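Local coordinates for protein serine protease inhibitor (Thermoanaerobacter tengcongensis, PDB 2PEE) that probably inhibits serine endopeptidases as a serpin, with an N-terminal region that functions to trap the metastable native state, at residues 175-180 and 323-328; 143-148 and 162-167. The protein carries 1 engineered substitution. All blocks are in the same frame, centred on the assembly; numbering follows the deposited sequence.

Contact 1 of 2, residues 175-180 and 323-328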
loop_
_atom_site.group_PDB
_atom_site.type_symbol
_atom_site.label_atom_id
_atom_site.label_comp_id
_atom_site.label_asym_id
_atom_site.label_seq_id
_atom_site.Cartn_x
_atom_site.Cartn_y
_atom_site.Cartn_z
ATOM N N LEU A 175 11.892 9.007 4.745
ATOM C CA LEU A 175 11.205 7.745 4.972
ATOM C C LEU A 175 11.088 7.096 3.614
ATOM O O LEU A 175 10.649 7.739 2.669
ATOM C CB LEU A 175 9.815 7.967 5.542
ATOM C CG LEU A 175 9.621 8.113 7.046
ATOM C CD1 LEU A 175 10.459 9.251 7.668
ATOM C CD2 LEU A 175 8.119 8.332 7.305
ATOM N N ILE A 176 11.495 5.837 3.508
ATOM C CA ILE A 176 11.390 5.099 2.259
ATOM C C ILE A 176 10.404 3.938 2.410
ATOM O O ILE A 176 10.528 3.123 3.325
ATOM C CB ILE A 176 12.774 4.584 1.788
ATOM C CG1 ILE A 176 13.803 5.732 1.707
ATOM C CG2 ILE A 176 12.670 3.849 0.457
ATOM C CD1 ILE A 176 13.450 6.841 0.735
ATOM N N ASN A 177 9.401 3.894 1.541
ATOM C CA ASN A 177 8.498 2.768 1.480
ATOM C C ASN A 177 8.556 2.130 0.106
ATOM O O ASN A 177 8.429 2.832 -0.895
ATOM C CB ASN A 177 7.056 3.206 1.663
ATOM C CG ASN A 177 6.843 4.098 2.839
ATOM O OD1 ASN A 177 5.794 4.762 2.927
ATOM N ND2 ASN A 177 7.801 4.120 3.765
ATOM N N ALA A 178 8.710 0.809 0.053
ATOM C CA ALA A 178 8.527 0.082 -1.196
ATOM C C ALA A 178 7.670 -1.132 -0.921
ATOM O O ALA A 178 7.893 -1.839 0.066
ATOM C CB ALA A 178 9.857 -0.321 -1.796
ATOM N N VAL A 179 6.670 -1.360 -1.768
ATOM C CA VAL A 179 5.780 -2.492 -1.564
ATOM C C VAL A 179 5.612 -3.300 -2.834
ATOM O O VAL A 179 5.392 -2.739 -3.908
ATOM C CB VAL A 179 4.388 -2.083 -1.032
ATOM C CG1 VAL A 179 3.667 -3.317 -0.486
ATOM C CG2 VAL A 179 4.512 -1.052 0.076
ATOM N N ALA A 180 5.700 -4.622 -2.696
ATOM C CA ALA A 180 5.582 -5.521 -3.828
ATOM C C ALA A 180 4.818 -6.776 -3.474
ATOM O O ALA A 180 4.877 -7.272 -2.346
ATOM C CB ALA A 180 6.945 -5.879 -4.333
ATOM N N SER A 323 12.277 15.459 4.979
ATOM C CA SER A 323 12.426 16.069 3.670
ATOM C C SER A 323 11.414 15.476 2.697
ATOM O O SER A 323 10.690 16.213 2.026
ATOM C CB SER A 323 13.852 15.893 3.155
ATOM O OG SER A 323 14.797 16.432 4.076
ATOM N N GLU A 324 11.353 14.145 2.639
ATOM C CA GLU A 324 10.422 13.437 1.764
ATOM C C GLU A 324 10.006 12.133 2.382
ATOM O O GLU A 324 10.803 11.472 3.052
ATOM C CB GLU A 324 11.040 13.187 0.381
ATOM C CG GLU A 324 11.323 14.505 -0.402
ATOM C CD GLU A 324 11.879 14.298 -1.794
ATOM O OE1 GLU A 324 12.548 15.232 -2.306
ATOM O OE2 GLU A 324 11.648 13.207 -2.372
ATOM N N VAL A 325 8.735 11.788 2.191
ATOM C CA VAL A 325 8.250 10.427 2.423
ATOM C C VAL A 325 8.074 9.833 1.034
ATOM O O VAL A 325 7.119 10.139 0.313
ATOM C CB VAL A 325 6.933 10.399 3.181
ATOM C CG1 VAL A 325 6.507 8.970 3.438
ATOM C CG2 VAL A 325 7.054 11.157 4.478
ATOM N N LEU A 326 9.039 9.012 0.650
ATOM C CA LEU A 326 9.128 8.489 -0.697
ATOM C C LEU A 326 8.462 7.126 -0.731
ATOM O O LEU A 326 9.001 6.164 -0.196
ATOM C CB LEU A 326 10.597 8.367 -1.076
ATOM C CG LEU A 326 11.035 8.693 -2.495
ATOM C CD1 LEU A 326 10.407 9.999 -2.971
ATOM C CD2 LEU A 326 12.547 8.798 -2.518
ATOM N N HIS A 327 7.292 7.063 -1.366
ATOM C CA HIS A 327 6.447 5.875 -1.399
ATOM C C HIS A 327 6.330 5.315 -2.818
ATOM O O HIS A 327 5.892 6.042 -3.729
ATOM C CB HIS A 327 5.065 6.270 -0.893
ATOM C CG HIS A 327 4.193 5.114 -0.535
ATOM N ND1 HIS A 327 3.301 4.553 -1.422
ATOM C CD2 HIS A 327 4.063 4.421 0.617
ATOM C CE1 HIS A 327 2.662 3.558 -0.836
ATOM N NE2 HIS A 327 3.105 3.456 0.403
ATOM N N LYS A 328 6.709 4.041 -3.012
ATOM C CA LYS A 328 6.631 3.406 -4.342
ATOM C C LYS A 328 6.096 1.986 -4.333
ATOM O O LYS A 328 6.567 1.132 -3.583
ATOM C CB LYS A 328 7.973 3.410 -5.054
ATOM C CG LYS A 328 7.902 2.861 -6.478
ATOM C CD LYS A 328 9.199 3.117 -7.236
ATOM C CE LYS A 328 9.095 2.641 -8.687
ATOM N NZ LYS A 328 10.292 3.020 -9.510
#
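Asn177 and His327 are paired across adjacent parallel strands, their side chains on the same face and slanting across each other, the amide plane turned 89° from the imidazole ring. OD1 of Asn177 comes in at the ring edge, in its plane, 2.9 Å from His327 CD2, while Asn177 CB lies 3.4 Å from the same CD2. His327 carries CG anti to the backbone N (chi1 -165°), which brings the ring across toward the asparagine. NE2, the ring atom next to CD2, is hydrogen-bonded to Ser49 O, which limits the ring's rotation. On this same face Leu175 and Val325 run side by side, Leu175 CB touching Val325 CG1 at 4.0 Å. Turned to the other face are Ile176 and Leu326, pointing alike, with Ile176 CD1 against Leu326 CB at 3.7 Å. Next to them extends Lys328, its fully stretched chain leading away to Lys162 O and a salt bridge with Glu284. Five backbone hydrogen bonds zip the strands together; that from Asn177 N to Leu326 O, 2.9 Å long, is nearly straight.

In serpins this is the shutter region, where strands 3 and 5 of sheet A must part to admit the reactive-centre loop; here they are closed. Helix 50-61 packs under the Leu175 and Asn177 face, helix 142-155 covers Ile176 and Ala178, strand 102-113 flanks segment 175-180, and Glu324 reaches Lys288 of strand 270-288 beyond segment 323-328.

Contact 2 of 2, residues 143-148 and 162-167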
loop_
_atom_site.group_PDB
_atom_site.type_symbol
_atom_site.label_atom_id
_atom_site.label_comp_id
_atom_site.label_asym_id
_atom_site.label_seq_id
_atom_site.Cartn_x
_atom_site.Cartn_y
_atom_site.Cartn_z
ATOM N N SER A 143 26.303 8.327 -3.724
ATOM C CA SER A 143 26.337 6.909 -3.397
ATOM C C SER A 143 25.201 6.519 -2.460
ATOM O O SER A 143 24.857 5.337 -2.336
ATOM C CB SER A 143 27.676 6.547 -2.767
ATOM O OG SER A 143 27.852 7.260 -1.561
ATOM N N THR A 144 24.624 7.515 -1.796
ATOM C CA THR A 144 23.409 7.298 -1.016
ATOM C C THR A 144 22.193 7.142 -1.941
ATOM O O THR A 144 21.259 6.415 -1.616
ATOM C CB THR A 144 23.204 8.417 0.017
ATOM O OG1 THR A 144 24.290 8.388 0.952
ATOM C CG2 THR A 144 21.904 8.235 0.774
ATOM N N VAL A 145 22.208 7.816 -3.088
ATOM C CA VAL A 145 21.177 7.600 -4.087
ATOM C C VAL A 145 21.226 6.143 -4.522
ATOM O O VAL A 145 20.189 5.467 -4.532
ATOM C CB VAL A 145 21.289 8.552 -5.310
ATOM C CG1 VAL A 145 20.384 8.084 -6.455
ATOM C CG2 VAL A 145 20.905 9.964 -4.916
ATOM N N SER A 146 22.412 5.641 -4.859
ATOM C CA SER A 146 22.509 4.238 -5.264
ATOM C C SER A 146 22.255 3.285 -4.102
ATOM O O SER A 146 21.639 2.236 -4.301
ATOM C CB SER A 146 23.818 3.917 -5.983
ATOM O OG SER A 146 24.783 4.885 -5.682
ATOM N N ASP A 147 22.702 3.659 -2.901
ATOM C CA ASP A 147 22.420 2.873 -1.690
ATOM C C ASP A 147 20.925 2.665 -1.479
ATOM O O ASP A 147 20.461 1.524 -1.380
ATOM C CB ASP A 147 23.065 3.503 -0.456
ATOM C CG ASP A 147 24.521 3.076 -0.272
ATOM O OD1 ASP A 147 24.868 1.968 -0.736
ATOM O OD2 ASP A 147 25.312 3.838 0.333
ATOM N N ILE A 148 20.164 3.759 -1.457
ATOM C CA ILE A 148 18.705 3.676 -1.333
ATOM C C ILE A 148 18.095 2.825 -2.451
ATOM O O ILE A 148 17.190 2.059 -2.199
ATOM C CB ILE A 148 18.028 5.080 -1.280
ATOM C CG1 ILE A 148 18.564 5.898 -0.102
ATOM C CG2 ILE A 148 16.507 4.951 -1.155
ATOM C CD1 ILE A 148 17.910 7.271 0.072
ATOM N N LYS A 162 14.461 1.213 -8.622
ATOM C CA LYS A 162 14.818 2.599 -8.330
ATOM C C LYS A 162 13.697 3.224 -7.532
ATOM O O LYS A 162 12.532 2.847 -7.701
ATOM C CB LYS A 162 15.055 3.423 -9.614
ATOM C CG LYS A 162 16.419 3.251 -10.258
ATOM C CD LYS A 162 16.753 4.437 -11.173
ATOM N N ILE A 163 14.041 4.177 -6.674
ATOM C CA ILE A 163 13.022 5.026 -6.068
ATOM C C ILE A 163 13.387 6.528 -6.182
ATOM O O ILE A 163 12.516 7.405 -6.249
ATOM C CB ILE A 163 12.635 4.534 -4.612
ATOM C CG1 ILE A 163 11.298 5.119 -4.166
ATOM C CG2 ILE A 163 13.731 4.804 -3.599
ATOM C CD1 ILE A 163 10.722 4.454 -2.942
ATOM N N LEU A 164 14.683 6.796 -6.271
ATOM C CA LEU A 164 15.217 8.124 -6.089
ATOM C C LEU A 164 16.159 8.472 -7.232
ATOM O O LEU A 164 16.826 7.594 -7.776
ATOM C CB LEU A 164 15.991 8.103 -4.787
ATOM C CG LEU A 164 16.531 9.383 -4.192
ATOM C CD1 LEU A 164 15.422 10.392 -3.923
ATOM C CD2 LEU A 164 17.259 9.026 -2.933
ATOM N N ASN A 165 16.224 9.744 -7.604
ATOM C CA ASN A 165 17.206 10.161 -8.605
ATOM C C ASN A 165 18.209 11.180 -8.082
ATOM O O ASN A 165 19.332 11.273 -8.583
ATOM C CB ASN A 165 16.539 10.628 -9.905
ATOM C CG ASN A 165 16.181 9.460 -10.829
ATOM O OD1 ASN A 165 15.141 9.471 -11.487
ATOM N ND2 ASN A 165 17.041 8.437 -10.864
ATOM N N LYS A 166 17.806 11.922 -7.055
ATOM C CA LYS A 166 18.644 12.979 -6.519
ATOM C C LYS A 166 18.334 13.287 -5.066
ATOM O O LYS A 166 17.205 13.105 -4.599
ATOM C CB LYS A 166 18.547 14.254 -7.374
ATOM C CG LYS A 166 17.144 14.838 -7.500
ATOM C CD LYS A 166 17.152 16.089 -8.368
ATOM C CE LYS A 166 15.758 16.699 -8.461
ATOM N NZ LYS A 166 15.778 18.000 -9.179
ATOM N N ILE A 167 19.376 13.735 -4.365
ATOM C CA ILE A 167 19.255 14.278 -3.023
ATOM C C ILE A 167 19.695 15.733 -3.058
ATOM O O ILE A 167 20.788 16.045 -3.516
ATOM C CB ILE A 167 20.100 13.491 -2.010
ATOM C CG1 ILE A 167 19.605 12.041 -1.932
ATOM C CG2 ILE A 167 20.041 14.156 -0.631
ATOM C CD1 ILE A 167 20.604 11.075 -1.338
#
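Ile148 meets two side chains of the 162-167 loop with two different branches. CD1, the end of its longer arm, touches Leu164 CD2 at 3.5 Å, and CG2 meets Ile163 CG2 at 3.7 Å; in both pairs the side chains cross obliquely. The split follows from the first torsion of Ile148: CG1 lies beside the backbone N (chi1 -59°) and CG2 anti to it, which spreads the two branches between neighbouring loop residues.

One turn earlier, Val145 points toward the loop and divides its methyls in a similar way. CG1 rests on the peptide oxygens, 3.8 Å from Leu164 O, with Asn165 O also in contact. CG2 instead goes to Ile167, whose side chain slides past the valine in the opposite direction and leaves CD1 3.8 Å from Val145 CG2. The same Ile167 CD1 lies 3.8 Å from Thr144 CG2, here with the two side chains nearly perpendicular, so one methyl bridges successive helix residues.

Helix 142-155 is helix F of the serpin fold, lying over sheet A, and 162-167 belongs to the segment that returns from it to strand 173-183. The side chains that meet between the segments are apolar, and no polar pair joins them; a polar hold on the loop comes from a little further along the helix, where Asn149 OD1 accepts both Ile163 N and Leu164 N. Thr144 turns its hydroxyl elsewhere, OG1 bonding to Phe140 N, and this leaves CG2 for the isoleucine. Underneath, Ile148 and Ile167 both reach Tyr174 of strand 173-183, and Ile148 also touches Trp111 of strand 102-113. Asn165 and Lys166 point away from the helix, on the exposed side of the loop.

In the fold
Contact 2 comes first along the chain and contact 1 follows in series: helix 142-155, its return loop, then strand 173-183, whose partner, strand 324-333, lies far on in the chain. Their centres lie 12 Å apart and the two contacts touch directly. The loop lies over the strand pair, with Ile163 CD1 3.6 Å from Lys328 CB and Leu164 CD1 3.6 Å from Leu326 CD2. Thus the helix F layer spans the very seam that opens in serpins when the reactive-centre loop inserts, consistent with the need for this layer to move or deform during that change. N-terminal strand 4-5 pairs with strand 134-138, beyond strand 102-113, and residues just before it touch the helix at Asp147.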